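Local coordinates for transcriptional regulator, TetR family (Agrobacterium tumefaciens, PDB 3C2B), which probably binds DNA at regulatory sequences and controls transcription as a dimeric, all-helical member of the TetR family, at residues Leu25-Glu30 and Lys34-Ser39; Val95-Leu100 and Arg166-Leu171. All blocks are in the same frame, centred on the assembly; numbering follows the deposited sequence.

Contact 1: Leu25-Glu30 and Lys34-Ser39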
ATOM      1  N   LEU A  25     -18.642 -10.781   7.687  1.00 62.65           N
ATOM      2  CA  LEU A  25     -18.166  -9.613   6.932  1.00 62.15           C
ATOM      3  C   LEU A  25     -18.533  -8.300   7.642  1.00 61.87           C
ATOM      4  O   LEU A  25     -17.678  -7.431   7.799  1.00 60.91           O
ATOM      5  CB  LEU A  25     -18.722  -9.624   5.498  1.00 61.86           C
ATOM      6  CG  LEU A  25     -17.947 -10.380   4.402  1.00 63.01           C
ATOM      7  CD1 LEU A  25     -17.225 -11.636   4.912  1.00 62.61           C
ATOM      8  CD2 LEU A  25     -18.816 -10.692   3.175  1.00 61.08           C
ATOM      9  N   ARG A  26     -19.795  -8.191   8.073  1.00 61.37           N
ATOM     10  CA  ARG A  26     -20.294  -7.057   8.855  1.00 61.69           C
ATOM     11  C   ARG A  26     -19.479  -6.814  10.137  1.00 61.23           C
ATOM     12  O   ARG A  26     -19.050  -5.685  10.382  1.00 60.53           O
ATOM     13  CB  ARG A  26     -21.783  -7.249   9.183  1.00 62.06           C
ATOM     14  CG  ARG A  26     -22.342  -6.327  10.278  1.00 64.46           C
ATOM     15  CD  ARG A  26     -23.854  -6.101  10.121  1.00 68.03           C
ATOM     16  NE  ARG A  26     -24.146  -5.232   8.967  1.00 71.09           N
ATOM     17  CZ  ARG A  26     -25.365  -4.950   8.496  1.00 72.68           C
ATOM     18  NH1 ARG A  26     -26.461  -5.456   9.064  1.00 73.31           N
ATOM     19  NH2 ARG A  26     -25.486  -4.154   7.439  1.00 72.91           N
ATOM     20  N   LEU A  27     -19.284  -7.860  10.946  1.00 60.78           N
ATOM     21  CA  LEU A  27     -18.524  -7.734  12.208  1.00 61.04           C
ATOM     22  C   LEU A  27     -17.128  -7.204  11.940  1.00 60.16           C
ATOM     23  O   LEU A  27     -16.604  -6.367  12.673  1.00 60.38           O
ATOM     24  CB  LEU A  27     -18.407  -9.081  12.931  1.00 60.64           C
ATOM     25  CG  LEU A  27     -19.559  -9.565  13.818  1.00 63.40           C
ATOM     26  CD1 LEU A  27     -19.312 -11.019  14.222  1.00 63.60           C
ATOM     27  CD2 LEU A  27     -19.751  -8.682  15.066  1.00 63.22           C
ATOM     28  N   LEU A  28     -16.542  -7.696  10.859  1.00 59.68           N
ATOM     29  CA  LEU A  28     -15.180  -7.385  10.488  1.00 58.87           C
ATOM     30  C   LEU A  28     -14.987  -5.899  10.112  1.00 58.31           C
ATOM     31  O   LEU A  28     -14.039  -5.258  10.569  1.00 57.57           O
ATOM     32  CB  LEU A  28     -14.781  -8.317   9.333  1.00 59.75           C
ATOM     33  CG  LEU A  28     -13.375  -8.926   9.133  1.00 57.53           C
ATOM     34  CD1 LEU A  28     -12.831  -8.511   7.826  1.00 58.34           C
ATOM     35  CD2 LEU A  28     -12.398  -8.724  10.285  1.00 56.39           C
ATOM     36  N   VAL A  29     -15.883  -5.368   9.280  1.00 57.35           N
ATOM     37  CA  VAL A  29     -15.862  -3.948   8.900  1.00 56.89           C
ATOM     38  C   VAL A  29     -16.008  -3.072  10.156  1.00 56.76           C
ATOM     39  O   VAL A  29     -15.294  -2.089  10.347  1.00 56.48           O
ATOM     40  CB  VAL A  29     -16.981  -3.614   7.869  1.00 56.90           C
ATOM     41  CG1 VAL A  29     -17.050  -2.092   7.565  1.00 53.11           C
ATOM     42  CG2 VAL A  29     -16.814  -4.456   6.574  1.00 57.13           C
ATOM     43  N   GLU A  30     -16.938  -3.458  11.014  1.00 56.83           N
ATOM     44  CA  GLU A  30     -17.310  -2.642  12.181  1.00 57.10           C
ATOM     45  C   GLU A  30     -16.271  -2.629  13.334  1.00 56.71           C
ATOM     46  O   GLU A  30     -15.951  -1.567  13.884  1.00 55.68           O
ATOM     47  CB  GLU A  30     -18.709  -3.046  12.646  1.00 56.99           C
ATOM     48  CG  GLU A  30     -19.725  -2.740  11.541  1.00 59.26           C
ATOM     49  CD  GLU A  30     -21.154  -3.086  11.881  1.00 61.37           C
ATOM     50  OE1 GLU A  30     -21.417  -3.639  12.971  1.00 62.11           O
ATOM     51  OE2 GLU A  30     -22.030  -2.800  11.038  1.00 63.35           O
ATOM     52  N   LYS A  34     -10.472  -8.214  15.832  1.00 60.90           N
ATOM     53  CA  LYS A  34     -10.812  -8.362  17.250  0.50 61.69           C
ATOM     54  C   LYS A  34     -12.276  -8.717  17.500  1.00 61.55           C
ATOM     55  O   LYS A  34     -12.590  -9.443  18.414  1.00 61.21           O
ATOM     56  CB  LYS A  34     -10.477  -7.065  18.010  0.50 61.76           C
ATOM     57  CG  LYS A  34     -11.573  -5.986  17.902  0.50 62.27           C
ATOM     58  CD  LYS A  34     -11.265  -4.702  18.661  0.50 62.21           C
ATOM     59  CE  LYS A  34     -12.386  -3.695  18.423  0.50 62.19           C
ATOM     60  NZ  LYS A  34     -12.033  -2.330  18.901  0.50 63.06           N
ATOM     61  N   ALA A  35     -13.164  -8.149  16.676  1.00 62.16           N
ATOM     62  CA  ALA A  35     -14.623  -8.287  16.834  1.00 62.96           C
ATOM     63  C   ALA A  35     -15.165  -9.562  16.206  1.00 63.78           C
ATOM     64  O   ALA A  35     -16.292  -9.975  16.463  1.00 63.92           O
ATOM     65  CB  ALA A  35     -15.329  -7.092  16.237  1.00 62.48           C
ATOM     66  N   LEU A  36     -14.349 -10.179  15.365  1.00 64.86           N
ATOM     67  CA  LEU A  36     -14.721 -11.398  14.682  1.00 65.72           C
ATOM     68  C   LEU A  36     -14.319 -12.563  15.570  1.00 65.91           C
ATOM     69  O   LEU A  36     -13.242 -13.144  15.389  1.00 65.91           O
ATOM     70  CB  LEU A  36     -13.995 -11.447  13.330  1.00 65.80           C
ATOM     71  CG  LEU A  36     -14.599 -12.160  12.120  1.00 67.85           C
ATOM     72  CD1 LEU A  36     -14.117 -13.611  12.043  1.00 70.43           C
ATOM     73  CD2 LEU A  36     -16.116 -12.062  12.088  1.00 65.22           C
ATOM     74  N   THR A  37     -15.154 -12.857  16.573  1.00 66.37           N
ATOM     75  CA  THR A  37     -14.921 -13.988  17.474  1.00 66.85           C
ATOM     76  C   THR A  37     -16.000 -15.048  17.264  1.00 67.30           C
ATOM     77  O   THR A  37     -17.155 -14.724  16.933  1.00 67.41           O
ATOM     78  CB  THR A  37     -14.896 -13.591  18.975  1.00 66.99           C
ATOM     79  OG1 THR A  37     -16.176 -13.072  19.363  1.00 66.59           O
ATOM     80  CG2 THR A  37     -13.799 -12.561  19.269  1.00 66.73           C
ATOM     81  N   THR A  38     -15.621 -16.307  17.452  1.00 67.55           N
ATOM     82  CA  THR A  38     -16.559 -17.425  17.314  1.00 68.05           C
ATOM     83  C   THR A  38     -17.897 -17.176  18.059  1.00 68.33           C
ATOM     84  O   THR A  38     -18.965 -17.458  17.519  1.00 68.38           O
ATOM     85  CB  THR A  38     -15.885 -18.804  17.644  1.00 68.18           C
ATOM     86  OG1 THR A  38     -16.770 -19.617  18.431  1.00 68.52           O
ATOM     87  CG2 THR A  38     -14.545 -18.626  18.401  1.00 68.48           C
ATOM     88  N   SER A  39     -17.821 -16.616  19.271  1.00 69.00           N
ATOM     89  CA  SER A  39     -18.999 -16.196  20.049  1.00 69.38           C
ATOM     90  C   SER A  39     -19.677 -14.917  19.545  1.00 69.60           C
ATOM     91  O   SER A  39     -20.887 -14.773  19.667  1.00 69.64           O
ATOM     92  CB  SER A  39     -18.629 -15.998  21.516  1.00 69.57           C
ATOM     93  OG  SER A  39     -18.793 -17.197  22.251  1.00 70.68           O
TER

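Contact 2: Val95-Leu100 and Arg166-Leu171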
ATOM      1  N   VAL A  95     -11.778   5.342 -16.695  1.00 40.23           N
ATOM      2  CA  VAL A  95     -12.833   4.604 -16.002  1.00 40.12           C
ATOM      3  C   VAL A  95     -12.207   3.464 -15.175  1.00 39.65           C
ATOM      4  O   VAL A  95     -12.544   3.267 -14.014  1.00 37.75           O
ATOM      5  CB  VAL A  95     -13.953   4.125 -16.967  1.00 39.40           C
ATOM      6  CG1 VAL A  95     -14.961   3.200 -16.241  1.00 37.71           C
ATOM      7  CG2 VAL A  95     -14.671   5.335 -17.626  1.00 38.00           C
ATOM      8  N   PHE A  96     -11.253   2.763 -15.787  1.00 39.54           N
ATOM      9  CA  PHE A  96     -10.514   1.777 -15.058  1.00 39.17           C
ATOM     10  C   PHE A  96      -9.883   2.355 -13.745  1.00 38.83           C
ATOM     11  O   PHE A  96     -10.077   1.823 -12.638  1.00 37.16           O
ATOM     12  CB  PHE A  96      -9.418   1.156 -15.925  1.00 39.21           C
ATOM     13  CG  PHE A  96      -8.564   0.249 -15.142  1.00 39.02           C
ATOM     14  CD1 PHE A  96      -8.976  -1.079 -14.919  1.00 37.15           C
ATOM     15  CD2 PHE A  96      -7.392   0.729 -14.528  1.00 38.71           C
ATOM     16  CE1 PHE A  96      -8.221  -1.944 -14.119  1.00 37.09           C
ATOM     17  CE2 PHE A  96      -6.617  -0.141 -13.700  1.00 38.05           C
ATOM     18  CZ  PHE A  96      -7.054  -1.481 -13.492  1.00 36.42           C
ATOM     19  N   ALA A  97      -9.107   3.427 -13.879  1.00 38.67           N
ATOM     20  CA  ALA A  97      -8.378   3.972 -12.711  1.00 37.77           C
ATOM     21  C   ALA A  97      -9.331   4.308 -11.560  1.00 37.43           C
ATOM     22  O   ALA A  97      -9.049   3.993 -10.406  1.00 37.83           O
ATOM     23  CB  ALA A  97      -7.557   5.179 -13.131  1.00 38.45           C
ATOM     24  N   HIS A  98     -10.467   4.925 -11.892  1.00 35.93           N
ATOM     25  CA  HIS A  98     -11.479   5.319 -10.920  1.00 36.00           C
ATOM     26  C   HIS A  98     -12.138   4.076 -10.281  1.00 36.86           C
ATOM     27  O   HIS A  98     -12.305   4.017  -9.054  1.00 37.55           O
ATOM     28  CB  HIS A  98     -12.515   6.213 -11.669  1.00 34.12           C
ATOM     29  CG  HIS A  98     -13.441   7.003 -10.787  1.00 31.89           C
ATOM     30  ND1 HIS A  98     -14.118   8.123 -11.250  1.00 33.56           N
ATOM     31  CD2 HIS A  98     -13.856   6.821  -9.503  1.00 30.74           C
ATOM     32  CE1 HIS A  98     -14.902   8.594 -10.288  1.00 28.63           C
ATOM     33  NE2 HIS A  98     -14.744   7.834  -9.216  1.00 32.36           N
ATOM     34  N   ASP A  99     -12.522   3.092 -11.118  1.00 37.08           N
ATOM     35  CA  ASP A  99     -12.959   1.772 -10.634  1.00 37.67           C
ATOM     36  C   ASP A  99     -11.924   1.115  -9.674  1.00 37.29           C
ATOM     37  O   ASP A  99     -12.289   0.591  -8.643  1.00 38.29           O
ATOM     38  CB  ASP A  99     -13.188   0.824 -11.810  1.00 37.07           C
ATOM     39  CG  ASP A  99     -14.383   1.194 -12.651  1.00 39.96           C
ATOM     40  OD1 ASP A  99     -15.206   2.046 -12.243  1.00 41.02           O
ATOM     41  OD2 ASP A  99     -14.523   0.595 -13.742  1.00 41.24           O
ATOM     42  N   LEU A 100     -10.657   1.129 -10.023  1.00 38.01           N
ATOM     43  CA  LEU A 100      -9.595   0.596  -9.119  1.00 38.97           C
ATOM     44  C   LEU A 100      -9.614   1.264  -7.717  1.00 39.97           C
ATOM     45  O   LEU A 100      -9.680   0.586  -6.682  1.00 40.06           O
ATOM     46  CB  LEU A 100      -8.200   0.709  -9.756  1.00 37.81           C
ATOM     47  CG  LEU A 100      -7.008   0.241  -8.848  1.00 38.84           C
ATOM     48  CD1 LEU A 100      -7.207  -1.207  -8.311  1.00 37.60           C
ATOM     49  CD2 LEU A 100      -5.652   0.319  -9.617  1.00 38.20           C
ATOM     50  N   ARG A 166       2.199  -2.342 -13.892  1.00 40.53           N
ATOM     51  CA  ARG A 166       2.866  -1.972 -12.639  1.00 40.15           C
ATOM     52  C   ARG A 166       2.968  -0.443 -12.426  1.00 38.61           C
ATOM     53  O   ARG A 166       2.577   0.084 -11.323  1.00 38.55           O
ATOM     54  CB  ARG A 166       4.248  -2.708 -12.484  1.00 39.24           C
ATOM     55  CG  ARG A 166       4.855  -2.535 -11.086  1.00 40.44           C
ATOM     56  CD  ARG A 166       6.310  -3.087 -10.949  1.00 41.46           C
ATOM     57  NE  ARG A 166       6.812  -2.918  -9.589  1.00 39.43           N
ATOM     58  CZ  ARG A 166       7.249  -1.762  -9.062  1.00 38.70           C
ATOM     59  NH1 ARG A 166       7.287  -0.651  -9.781  1.00 38.31           N
ATOM     60  NH2 ARG A 166       7.640  -1.708  -7.808  1.00 36.48           N
ATOM     61  N   SER A 167       3.479   0.248 -13.449  1.00 36.29           N
ATOM     62  CA  SER A 167       3.604   1.697 -13.445  1.00 35.59           C
ATOM     63  C   SER A 167       2.232   2.369 -13.320  1.00 35.61           C
ATOM     64  O   SER A 167       2.061   3.247 -12.501  1.00 36.29           O
ATOM     65  CB  SER A 167       4.264   2.201 -14.729  1.00 36.63           C
ATOM     66  OG  SER A 167       5.634   1.814 -14.799  1.00 38.06           O
ATOM     67  N   PHE A 168       1.269   1.942 -14.115  1.00 33.98           N
ATOM     68  CA  PHE A 168      -0.077   2.504 -14.098  1.00 34.55           C
ATOM     69  C   PHE A 168      -0.685   2.355 -12.728  1.00 34.74           C
ATOM     70  O   PHE A 168      -1.258   3.308 -12.180  1.00 35.98           O
ATOM     71  CB  PHE A 168      -0.941   1.783 -15.134  1.00 33.17           C
ATOM     72  CG  PHE A 168      -2.259   2.458 -15.446  1.00 34.89           C
ATOM     73  CD1 PHE A 168      -2.415   3.850 -15.363  1.00 34.91           C
ATOM     74  CD2 PHE A 168      -3.354   1.692 -15.840  1.00 35.03           C
ATOM     75  CE1 PHE A 168      -3.639   4.452 -15.701  1.00 34.36           C
ATOM     76  CE2 PHE A 168      -4.571   2.301 -16.199  1.00 39.08           C
ATOM     77  CZ  PHE A 168      -4.707   3.688 -16.116  1.00 34.99           C
ATOM     78  N   TYR A 169      -0.490   1.195 -12.123  1.00 34.73           N
ATOM     79  CA  TYR A 169      -1.119   0.921 -10.838  1.00 34.47           C
ATOM     80  C   TYR A 169      -0.517   1.849  -9.798  1.00 34.59           C
ATOM     81  O   TYR A 169      -1.244   2.428  -8.976  1.00 34.95           O
ATOM     82  CB  TYR A 169      -0.903  -0.561 -10.484  1.00 34.20           C
ATOM     83  CG  TYR A 169      -1.640  -1.040  -9.251  1.00 35.72           C
ATOM     84  CD1 TYR A 169      -1.275  -0.634  -7.969  1.00 36.47           C
ATOM     85  CD2 TYR A 169      -2.709  -1.906  -9.386  1.00 37.45           C
ATOM     86  CE1 TYR A 169      -1.998  -1.092  -6.855  1.00 39.13           C
ATOM     87  CE2 TYR A 169      -3.409  -2.391  -8.280  1.00 39.22           C
ATOM     88  CZ  TYR A 169      -3.071  -1.978  -7.055  1.00 38.43           C
ATOM     89  OH  TYR A 169      -3.792  -2.504  -6.035  1.00 38.12           O
ATOM     90  N   GLY A 170       0.811   1.971  -9.794  1.00 34.07           N
ATOM     91  CA  GLY A 170       1.477   2.830  -8.788  1.00 34.16           C
ATOM     92  C   GLY A 170       1.091   4.297  -8.992  1.00 34.40           C
ATOM     93  O   GLY A 170       0.893   5.060  -8.029  1.00 34.92           O
ATOM     94  N   LEU A 171       0.972   4.701 -10.250  1.00 33.85           N
ATOM     95  CA  LEU A 171       0.505   6.064 -10.581  1.00 33.86           C
ATOM     96  C   LEU A 171      -0.928   6.361 -10.122  1.00 34.01           C
ATOM     97  O   LEU A 171      -1.216   7.467  -9.658  1.00 36.06           O
ATOM     98  CB  LEU A 171       0.646   6.387 -12.075  1.00 31.16           C
ATOM     99  CG  LEU A 171       2.089   6.466 -12.640  1.00 32.62           C
ATOM    100  CD1 LEU A 171       2.056   6.511 -14.186  1.00 31.20           C
ATOM    101  CD2 LEU A 171       2.877   7.722 -12.121  1.00 32.54           C
TER

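Contact 1: Leu25-Glu30 and Lys34-Ser39
Leu-27 reaches out from the helix that ends at residue 31 and meets the chain just after its turn, where Ala-35 and Leu-36 come back alongside. CB of Leu-27 lies 3.9 Å from CD2 of Leu-36, and the two leucine side chains cross at about a right angle. CG of Leu-27 sits anti to its own carbonyl carbon (chi1 -83°), which turns it towards the returning chain. CD1 of Leu-27 comes to 4.0 Å from the same Leu-36 CD2, and both Leu-27 methyls lie against the carbonyl oxygen of Ala-35. Ala-35 answers with its methyl: CB rests 3.9 Å from the backbone O of Leu-27. No hydrogen bond joins the two segments, so the grip is purely van der Waals. Leu-36, centre of an inverse gamma turn, also brings its CB to 4.4 Å from CD2 of Leu-28 and packs on Met-66 of helix 59-71, while Leu-28 continues onto Ala-111 and Leu-112 of helix 107-120. The next residue, Thr-37, takes the N-cap position of helix 38-45, its OG1 hydrogen-bonded to the backbone N of Gly-40. This is how the first helix of a TetR-type DNA-binding domain packs against the entry to its predicted helix-turn-helix.

Contact 2: Val95-Leu100 and Arg166-Leu171
The rings of Phe-96 and Phe-168 lie nearly parallel, planes 27° apart, but are slid so far past each other that they barely overlap; their centroids are 5.9 Å apart. The touch is made at one corner, CD2 of Phe-96 against CE2 of Phe-168 at 3.6 Å. Tyr-169 presents a ring face instead: CD2 of Leu-100 sits over it, 4.0 Å from the centroid and 28° off the normal, a CH-pi contact. The other methyl of Leu-100, CD1, comes to 4.0 Å from CE2 of Tyr-169. With CG anti to the backbone N, Leu-100 extends its branch across to that face. These side chains fill the space between two helices of the C-terminal domain of this TetR-family fold, whose short segments cross at -59° with axes 11.0 Å apart. Ala-97 adds its CB at 4.4 Å from CZ of Phe-168, and the Phe-168 ring goes on to meet that of Phe-201. Phe-96 also packs on Ile-139, Ala-143 and Leu-146 of helix 137-152. On the far flank of helix 161-173, Arg-166 reaches the second subunit, hydrogen-bonding through NH1 to the backbone O of Leu-171 and through NH2 to that of Ile-172, both of that other chain.

How the contacts relate
From the N terminus, contact 1 comes first and closes a very short loop: only three residues separate its segments, at the turn between helix 15-31 and helix 38-45. Contact 2 opens after that one has closed, so the two neither nest nor cross, and it spans 65 residues, most of them helical, to bring helix 86-104 against helix 161-173. The centres of the two contacts are about 31 Å apart, their nearest atoms about 16 Å, on opposite sides of the chain's centre. Contact 1 belongs to the TetR DNA-binding region, contact 2 to the AefR-like C-terminal region. Helix 107-120 follows helix 86-104 and packs on Leu-28, linking the two regions, and each contact has residues touching the second subunit.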